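Local coordinates for uncharacterized protein (Bacteroides eggerthii DSM 20697, PDB 4ECO) that is of unknown function but, as a leucine-rich repeat protein, probably serves in binding other proteins through its curved, repetitive solenoid, at residues 150-154 with 155-159; 438-442 with 443-447; 557-560 with 561-564. All coordinates share one frame; numbering follows the deposited sequence.

Interaction 1 of 3, residues 150-154 with 155-159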
loop_
_atom_site.group_PDB
_atom_site.type_symbol
_atom_site.label_atom_id
_atom_site.label_comp_id
_atom_site.label_asym_id
_atom_site.label_seq_id
_atom_site.Cartn_x
_atom_site.Cartn_y
_atom_site.Cartn_z
ATOM N N VAL A 150 0.092 -3.226 -0.444
ATOM C CA VAL A 150 0.180 -1.836 -0.911
ATOM C C VAL A 150 -0.195 -0.806 0.191
ATOM O O VAL A 150 0.536 0.185 0.378
ATOM C CB VAL A 150 -0.703 -1.627 -2.184
ATOM C CG1 VAL A 150 -0.452 -0.274 -2.818
ATOM C CG2 VAL A 150 -0.488 -2.734 -3.212
ATOM N N ASP A 151 -1.336 -1.002 0.864
ATOM C CA ASP A 151 -1.807 -0.073 1.899
ATOM C C ASP A 151 -0.817 0.084 3.021
ATOM O O ASP A 151 -0.233 -0.906 3.484
ATOM C CB ASP A 151 -3.143 -0.523 2.493
ATOM C CG ASP A 151 -4.339 -0.212 1.636
ATOM O OD1 ASP A 151 -4.221 0.676 0.736
ATOM O OD2 ASP A 151 -5.408 -0.817 1.880
ATOM N N TYR A 152 -0.626 1.356 3.422
ATOM C CA TYR A 152 0.301 1.804 4.468
ATOM C C TYR A 152 -0.148 3.182 5.008
ATOM O O TYR A 152 -0.646 4.006 4.221
ATOM C CB TYR A 152 1.716 1.867 3.854
ATOM C CG TYR A 152 2.881 2.168 4.773
ATOM C CD1 TYR A 152 3.387 1.193 5.630
ATOM C CD2 TYR A 152 3.604 3.349 4.641
ATOM C CE1 TYR A 152 4.512 1.436 6.420
ATOM C CE2 TYR A 152 4.733 3.597 5.419
ATOM C CZ TYR A 152 5.190 2.635 6.298
ATOM O OH TYR A 152 6.303 2.899 7.048
ATOM N N ASP A 153 0.040 3.444 6.325
ATOM C CA ASP A 153 -0.281 4.746 6.893
ATOM C C ASP A 153 1.002 5.619 6.895
ATOM O O ASP A 153 1.927 5.332 7.663
ATOM C CB ASP A 153 -0.895 4.627 8.295
ATOM C CG ASP A 153 -1.444 5.911 8.901
ATOM O OD1 ASP A 153 -1.434 6.973 8.197
ATOM O OD2 ASP A 153 -1.904 5.863 10.069
ATOM N N PRO A 154 1.068 6.692 6.053
ATOM C CA PRO A 154 2.278 7.534 6.032
ATOM C C PRO A 154 2.554 8.207 7.390
ATOM O O PRO A 154 3.685 8.641 7.602
ATOM C CB PRO A 154 1.972 8.561 4.937
ATOM C CG PRO A 154 0.928 7.897 4.067
ATOM C CD PRO A 154 0.085 7.142 5.041
ATOM N N ARG A 155 1.557 8.239 8.335
ATOM C CA ARG A 155 1.761 8.834 9.666
ATOM C C ARG A 155 2.704 7.949 10.531
ATOM O O ARG A 155 3.232 8.408 11.528
ATOM C CB ARG A 155 0.433 9.084 10.383
ATOM C CG ARG A 155 -0.499 9.979 9.591
ATOM C CD ARG A 155 -1.837 10.153 10.263
ATOM N NE ARG A 155 -2.410 8.853 10.581
ATOM C CZ ARG A 155 -3.378 8.652 11.464
ATOM N NH1 ARG A 155 -3.895 9.673 12.138
ATOM N NH2 ARG A 155 -3.815 7.421 11.708
ATOM N N GLU A 156 2.972 6.723 10.093
ATOM C CA GLU A 156 3.875 5.758 10.722
ATOM C C GLU A 156 5.277 6.375 10.962
ATOM O O GLU A 156 5.933 6.083 11.967
ATOM C CB GLU A 156 3.971 4.497 9.813
ATOM C CG GLU A 156 4.824 3.357 10.342
ATOM C CD GLU A 156 4.515 2.827 11.732
ATOM O OE1 GLU A 156 3.317 2.736 12.095
ATOM O OE2 GLU A 156 5.483 2.470 12.444
ATOM N N ASP A 157 5.704 7.243 10.050
ATOM C CA ASP A 157 7.004 7.904 10.083
ATOM C C ASP A 157 7.098 8.988 11.142
ATOM O O ASP A 157 8.194 9.545 11.328
ATOM C CB ASP A 157 7.354 8.488 8.719
ATOM C CG ASP A 157 7.785 7.419 7.755
ATOM O OD1 ASP A 157 8.429 6.447 8.203
ATOM O OD2 ASP A 157 7.512 7.572 6.542
ATOM N N PHE A 158 5.985 9.270 11.851
ATOM C CA PHE A 158 6.014 10.188 12.972
ATOM C C PHE A 158 6.733 9.533 14.124
ATOM O O PHE A 158 6.679 8.312 14.265
ATOM C CB PHE A 158 4.607 10.587 13.390
ATOM C CG PHE A 158 4.001 11.659 12.545
ATOM C CD1 PHE A 158 4.664 12.864 12.345
ATOM C CD2 PHE A 158 2.705 11.533 12.071
ATOM C CE1 PHE A 158 4.077 13.888 11.613
ATOM C CE2 PHE A 158 2.110 12.561 11.346
ATOM C CZ PHE A 158 2.810 13.723 11.103
ATOM N N SER A 159 7.387 10.331 14.964
ATOM C CA SER A 159 8.110 9.816 16.119
ATOM C C SER A 159 7.147 9.174 17.106
ATOM O O SER A 159 5.947 9.488 17.117
ATOM C CB SER A 159 8.888 10.936 16.796
ATOM O OG SER A 159 8.028 11.881 17.408
#

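Interaction 2 of 3, residues 438-442 with 443-447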
loop_
_atom_site.group_PDB
_atom_site.type_symbol
_atom_site.label_atom_id
_atom_site.label_comp_id
_atom_site.label_asym_id
_atom_site.label_seq_id
_atom_site.Cartn_x
_atom_site.Cartn_y
_atom_site.Cartn_z
ATOM N N ILE A 438 0.656 15.305 5.808
ATOM C CA ILE A 438 1.632 15.314 4.722
ATOM C C ILE A 438 2.962 14.798 5.290
ATOM O O ILE A 438 3.425 15.231 6.346
ATOM C CB ILE A 438 1.761 16.689 3.959
ATOM C CG1 ILE A 438 2.665 16.559 2.721
ATOM C CG2 ILE A 438 2.162 17.849 4.852
ATOM C CD1 ILE A 438 2.453 17.565 1.676
ATOM N N ASN A 439 3.525 13.812 4.608
ATOM C CA ASN A 439 4.792 13.225 5.011
ATOM C C ASN A 439 5.841 13.700 4.043
ATOM O O ASN A 439 5.901 13.222 2.910
ATOM C CB ASN A 439 4.710 11.694 5.072
ATOM C CG ASN A 439 5.952 11.040 5.644
ATOM O OD1 ASN A 439 7.037 11.631 5.754
ATOM N ND2 ASN A 439 5.819 9.785 6.016
ATOM N N LEU A 440 6.631 14.673 4.476
ATOM C CA LEU A 440 7.721 15.244 3.688
ATOM C C LEU A 440 9.088 14.894 4.318
ATOM O O LEU A 440 10.084 15.568 4.028
ATOM C CB LEU A 440 7.545 16.761 3.559
ATOM C CG LEU A 440 6.468 17.224 2.595
ATOM C CD1 LEU A 440 6.118 18.662 2.856
ATOM C CD2 LEU A 440 6.906 17.022 1.168
ATOM N N SER A 441 9.136 13.835 5.170
ATOM C CA SER A 441 10.382 13.404 5.829
ATOM C C SER A 441 11.393 12.866 4.791
ATOM O O SER A 441 11.002 12.496 3.688
ATOM C CB SER A 441 10.114 12.361 6.925
ATOM O OG SER A 441 9.452 11.202 6.447
ATOM N N ASN A 442 12.685 12.863 5.130
ATOM C CA ASN A 442 13.802 12.427 4.272
ATOM C C ASN A 442 13.749 13.076 2.874
ATOM O O ASN A 442 13.570 12.400 1.860
ATOM C CB ASN A 442 13.883 10.905 4.154
ATOM C CG ASN A 442 14.610 10.290 5.303
ATOM O OD1 ASN A 442 15.833 10.441 5.425
ATOM N ND2 ASN A 442 13.862 9.614 6.189
ATOM N N ASN A 443 13.935 14.392 2.839
ATOM C CA ASN A 443 13.997 15.175 1.604
ATOM C C ASN A 443 15.164 16.174 1.722
ATOM O O ASN A 443 16.066 15.963 2.542
ATOM C CB ASN A 443 12.649 15.878 1.331
ATOM C CG ASN A 443 11.715 15.079 0.474
ATOM O OD1 ASN A 443 11.887 14.991 -0.729
ATOM N ND2 ASN A 443 10.685 14.507 1.057
ATOM N N GLN A 444 15.157 17.253 0.930
ATOM C CA GLN A 444 16.222 18.237 0.986
ATOM C C GLN A 444 15.636 19.639 1.159
ATOM O O GLN A 444 16.180 20.618 0.622
ATOM C CB GLN A 444 17.076 18.134 -0.268
ATOM C CG GLN A 444 18.000 16.931 -0.250
ATOM C CD GLN A 444 18.806 16.855 -1.508
ATOM O OE1 GLN A 444 18.712 15.899 -2.276
ATOM N NE2 GLN A 444 19.582 17.892 -1.776
ATOM N N ILE A 445 14.544 19.737 1.961
ATOM C CA ILE A 445 13.814 20.978 2.218
ATOM C C ILE A 445 14.644 21.907 3.131
ATOM O O ILE A 445 14.872 21.569 4.296
ATOM C CB ILE A 445 12.404 20.655 2.814
ATOM C CG1 ILE A 445 11.535 19.893 1.796
ATOM C CG2 ILE A 445 11.677 21.935 3.324
ATOM C CD1 ILE A 445 10.314 19.183 2.408
ATOM N N SER A 446 15.052 23.087 2.611
ATOM C CA SER A 446 15.835 24.106 3.366
ATOM C C SER A 446 15.014 25.359 3.719
ATOM O O SER A 446 15.452 26.172 4.537
ATOM C CB SER A 446 17.064 24.544 2.578
ATOM O OG SER A 446 16.743 24.786 1.220
ATOM N N LYS A 447 13.849 25.512 3.076
ATOM C CA LYS A 447 12.893 26.598 3.233
ATOM C C LYS A 447 11.576 25.999 3.604
ATOM O O LYS A 447 11.157 25.038 2.965
ATOM C CB LYS A 447 12.790 27.430 1.930
ATOM C CG LYS A 447 14.064 28.168 1.531
ATOM C CD LYS A 447 14.488 29.230 2.554
ATOM C CE LYS A 447 15.771 29.890 2.137
ATOM N NZ LYS A 447 16.159 30.954 3.087
#

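Interaction 3 of 3, residues 557-560 with 561-564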
loop_
_atom_site.group_PDB
_atom_site.type_symbol
_atom_site.label_atom_id
_atom_site.label_comp_id
_atom_site.label_asym_id
_atom_site.label_seq_id
_atom_site.Cartn_x
_atom_site.Cartn_y
_atom_site.Cartn_z
ATOM N N GLU A 557 20.022 25.191 28.447
ATOM C CA GLU A 557 18.886 25.913 29.022
ATOM C C GLU A 557 17.646 25.017 29.244
ATOM O O GLU A 557 17.091 24.447 28.299
ATOM C CB GLU A 557 18.506 27.095 28.084
ATOM C CG GLU A 557 17.326 27.968 28.511
ATOM C CD GLU A 557 16.733 28.896 27.459
ATOM O OE1 GLU A 557 17.385 29.094 26.407
ATOM O OE2 GLU A 557 15.613 29.422 27.685
ATOM N N TRP A 558 17.164 24.977 30.501
ATOM C CA TRP A 558 15.927 24.285 30.854
ATOM C C TRP A 558 14.757 25.235 30.569
ATOM O O TRP A 558 14.846 26.411 30.931
ATOM C CB TRP A 558 15.941 23.823 32.325
ATOM C CG TRP A 558 14.594 23.363 32.825
ATOM C CD1 TRP A 558 13.624 24.133 33.407
ATOM C CD2 TRP A 558 14.038 22.041 32.703
ATOM N NE1 TRP A 558 12.507 23.374 33.661
ATOM C CE2 TRP A 558 12.738 22.083 33.255
ATOM C CE3 TRP A 558 14.529 20.814 32.213
ATOM C CZ2 TRP A 558 11.926 20.941 33.340
ATOM C CZ3 TRP A 558 13.729 19.683 32.312
ATOM C CH2 TRP A 558 12.439 19.757 32.855
ATOM N N PRO A 559 13.650 24.766 29.963
ATOM C CA PRO A 559 12.513 25.666 29.717
ATOM C C PRO A 559 11.753 25.992 31.017
ATOM O O PRO A 559 10.733 25.353 31.338
ATOM C CB PRO A 559 11.657 24.863 28.741
ATOM C CG PRO A 559 11.898 23.419 29.148
ATOM C CD PRO A 559 13.365 23.392 29.488
ATOM N N GLU A 560 12.259 26.986 31.780
ATOM C CA GLU A 560 11.622 27.368 33.039
ATOM C C GLU A 560 10.206 27.836 32.768
ATOM O O GLU A 560 9.984 28.616 31.843
ATOM C CB GLU A 560 12.426 28.426 33.797
ATOM C CG GLU A 560 13.770 27.938 34.318
ATOM C CD GLU A 560 13.784 26.964 35.484
ATOM O OE1 GLU A 560 12.733 26.763 36.147
ATOM O OE2 GLU A 560 14.885 26.423 35.745
ATOM N N GLY A 561 9.261 27.235 33.477
ATOM C CA GLY A 561 7.847 27.500 33.289
ATOM C C GLY A 561 7.094 26.374 32.607
ATOM O O GLY A 561 5.862 26.378 32.623
ATOM N N ILE A 562 7.809 25.384 32.035
ATOM C CA ILE A 562 7.191 24.252 31.329
ATOM C C ILE A 562 6.219 23.466 32.261
ATOM O O ILE A 562 5.239 22.907 31.761
ATOM C CB ILE A 562 8.236 23.314 30.672
ATOM C CG1 ILE A 562 7.584 22.447 29.570
ATOM C CG2 ILE A 562 9.048 22.491 31.694
ATOM C CD1 ILE A 562 8.546 21.947 28.427
ATOM N N THR A 563 6.429 23.482 33.597
ATOM C CA THR A 563 5.514 22.771 34.512
ATOM C C THR A 563 4.140 23.461 34.539
ATOM O O THR A 563 3.174 22.870 35.026
ATOM C CB THR A 563 6.090 22.644 35.919
ATOM O OG1 THR A 563 6.223 23.935 36.512
ATOM C CG2 THR A 563 7.403 21.866 35.948
ATOM N N LEU A 564 4.051 24.678 33.962
ATOM C CA LEU A 564 2.809 25.429 33.876
ATOM C C LEU A 564 2.040 25.122 32.560
ATOM O O LEU A 564 0.995 25.720 32.331
ATOM C CB LEU A 564 3.069 26.934 34.021
ATOM C CG LEU A 564 3.693 27.400 35.356
ATOM C CD1 LEU A 564 3.705 28.885 35.438
ATOM C CD2 LEU A 564 2.932 26.898 36.561
#

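Interaction 1 of 3, residues 150-154 with 155-159
Asp153 and Arg155 form a side-on salt bridge at the entrance to a 3-10 turn, in the loop joining helices 144-149 and 160-168; the loop packs against strands 435-439 and 461-463 of the leucine-rich repeat solenoid. Following Arg155 outward shows how two residues so close in sequence can pair. Its CB and CG skirt one carboxylate oxygen, CG lying 3.4 Å from Asp153 OD1. The chain bends about its CG-CD bond (chi3 -52°), which brings the guanidinium back toward the carboxylate. Arg155 NE then sits between both oxygens, 3.2 Å from Asp153 OD1 and 3.1 Å from Asp153 OD2. Arg155 NH2 completes the grip on Asp153 OD2 at 3.0 Å, and both oxygens offer their syn lone pairs close to the guanidinium plane. Arg155 NH1, at the far corner, donates instead to the carbonyl of Lys173. The backbone joins in: Arg155 N bonds to Asp153 OD1 at 3.3 Å, from well above the carboxylate plane, so the acid is held by side chain and main chain at once, which probably restricts its rotation. The Glu156 carboxylate is paired with Lys163 of helix 160-168, while Glu156 N closes the turn on Asp153 O at 3.0 Å, almost straight at 162°.

Interaction 2 of 3, residues 438-442 with 443-447
The LxxLxLxxNxL signature of the leucine-rich repeat runs through this segment, with Ile438, Leu440 and Ile445 at hydrophobic positions and Asn443 as its asparagine. The chain leaves the short parallel strand 435-439, turns, and heads toward helix 451-454. In leucine-rich repeats the conserved asparagine typically bonds to main-chain groups of the turn and of the adjacent coil. Asn443 turns its amide back inside the bend. There ND2 reaches Leu440 O at 3.2 Å with an angle of 158°, a weak bond, and approaches Ser441 O at 3.3 Å with another that is also weak, and strongly bent (121°). The same amide also spans the neighbouring coil: ND2 donates to Phe409 O and OD1 accepts from the N-H of Ile414. One repeat further on the pattern recurs, for Asn467 gives its ND2 to Leu440 O and takes the N-H of Ile445 on its OD1. A buried asparagine thus satisfies main-chain groups of two successive coils.

Beside this polar core the apolar positions close up. Ile445 carries CG1 beside its backbone N, which sends CD1 inward to rest 3.9 Å from Leu440 CB, the one apolar side-chain contact between 438-442 and 443-447. Leu452 of helix 451-454 packs against Leu440 and Ile438. On the strand side, an Asx turn begins the bend, and one amide oxygen binds both N and OG of Ser441: the hydroxyl is a second donor to Asn439 OD1, while the backbone N-H of Ser441 meets Asn439 OD1 at 3.1 Å, within the carbonyl plane.

Interaction 3 of 3, residues 557-560 with 561-564
A type II beta turn runs from Pro559 to Ile562, closed by Ile562 N on Pro559 O at 3.0 Å with an N-H...O angle of 155°. Gly561 fills its third position with a positive phi (107°), a conformation readily open to glycine. Overlapping it, Pro559 also centres an inverse gamma turn (Trp558 to Glu560); just downstream, Leu564 N bonds to Gly561 O at 2.8 Å and carries the chain into the 3-10 segment 562-564. Around this compact backbone the apolar side chains fold inward. Ile562 sets CG2 between its own backbone N and carbonyl carbon, and from there the methyl meets the tryptophan obliquely, 3.7 Å from Trp558 CZ2. The other branch of Ile562 ends at CD1, 3.7 Å from Pro559 CG. In the leucine-rich repeat this bend belongs to the connection between the parallel strands 540-542 and 570-572, and Leu571 of the latter packs on both Trp558 and Ile562. Pro559 CD lies over one face of the indole, 3.5 Å above its plane and displaced toward the rim, while Glu560 CG meets the edge. The indole NE1 is held by the carboxylate of Glu583. The Glu560 carboxylate reaches the same loop: its OE2 accepts from the backbone N of Asn582 and its OE1 from that of Glu583.

Overall arrangement
Interaction 1 is a surface contact, whereas interactions 2 and 3 are largely buried. Their chemistry follows: ion pairing dominates 150-159, amide-to-backbone bonding 438-447, and apolar packing round a tight turn 557-564. The last two belong to different repeats of one solenoid, their centres about 30 Å apart, and do not touch. Interaction 1 lies in a loop laid against the strands, and it meets interaction 2 directly: Asp157 OD2 lies 2.8 Å from Asn439 ND2, probably hydrogen-bonded. Asn439 therefore serves two elements, its oxygen facing its own turn and its nitrogen the inserted loop. Interaction 3 stands apart, its nearest atoms about 15 Å from interaction 1.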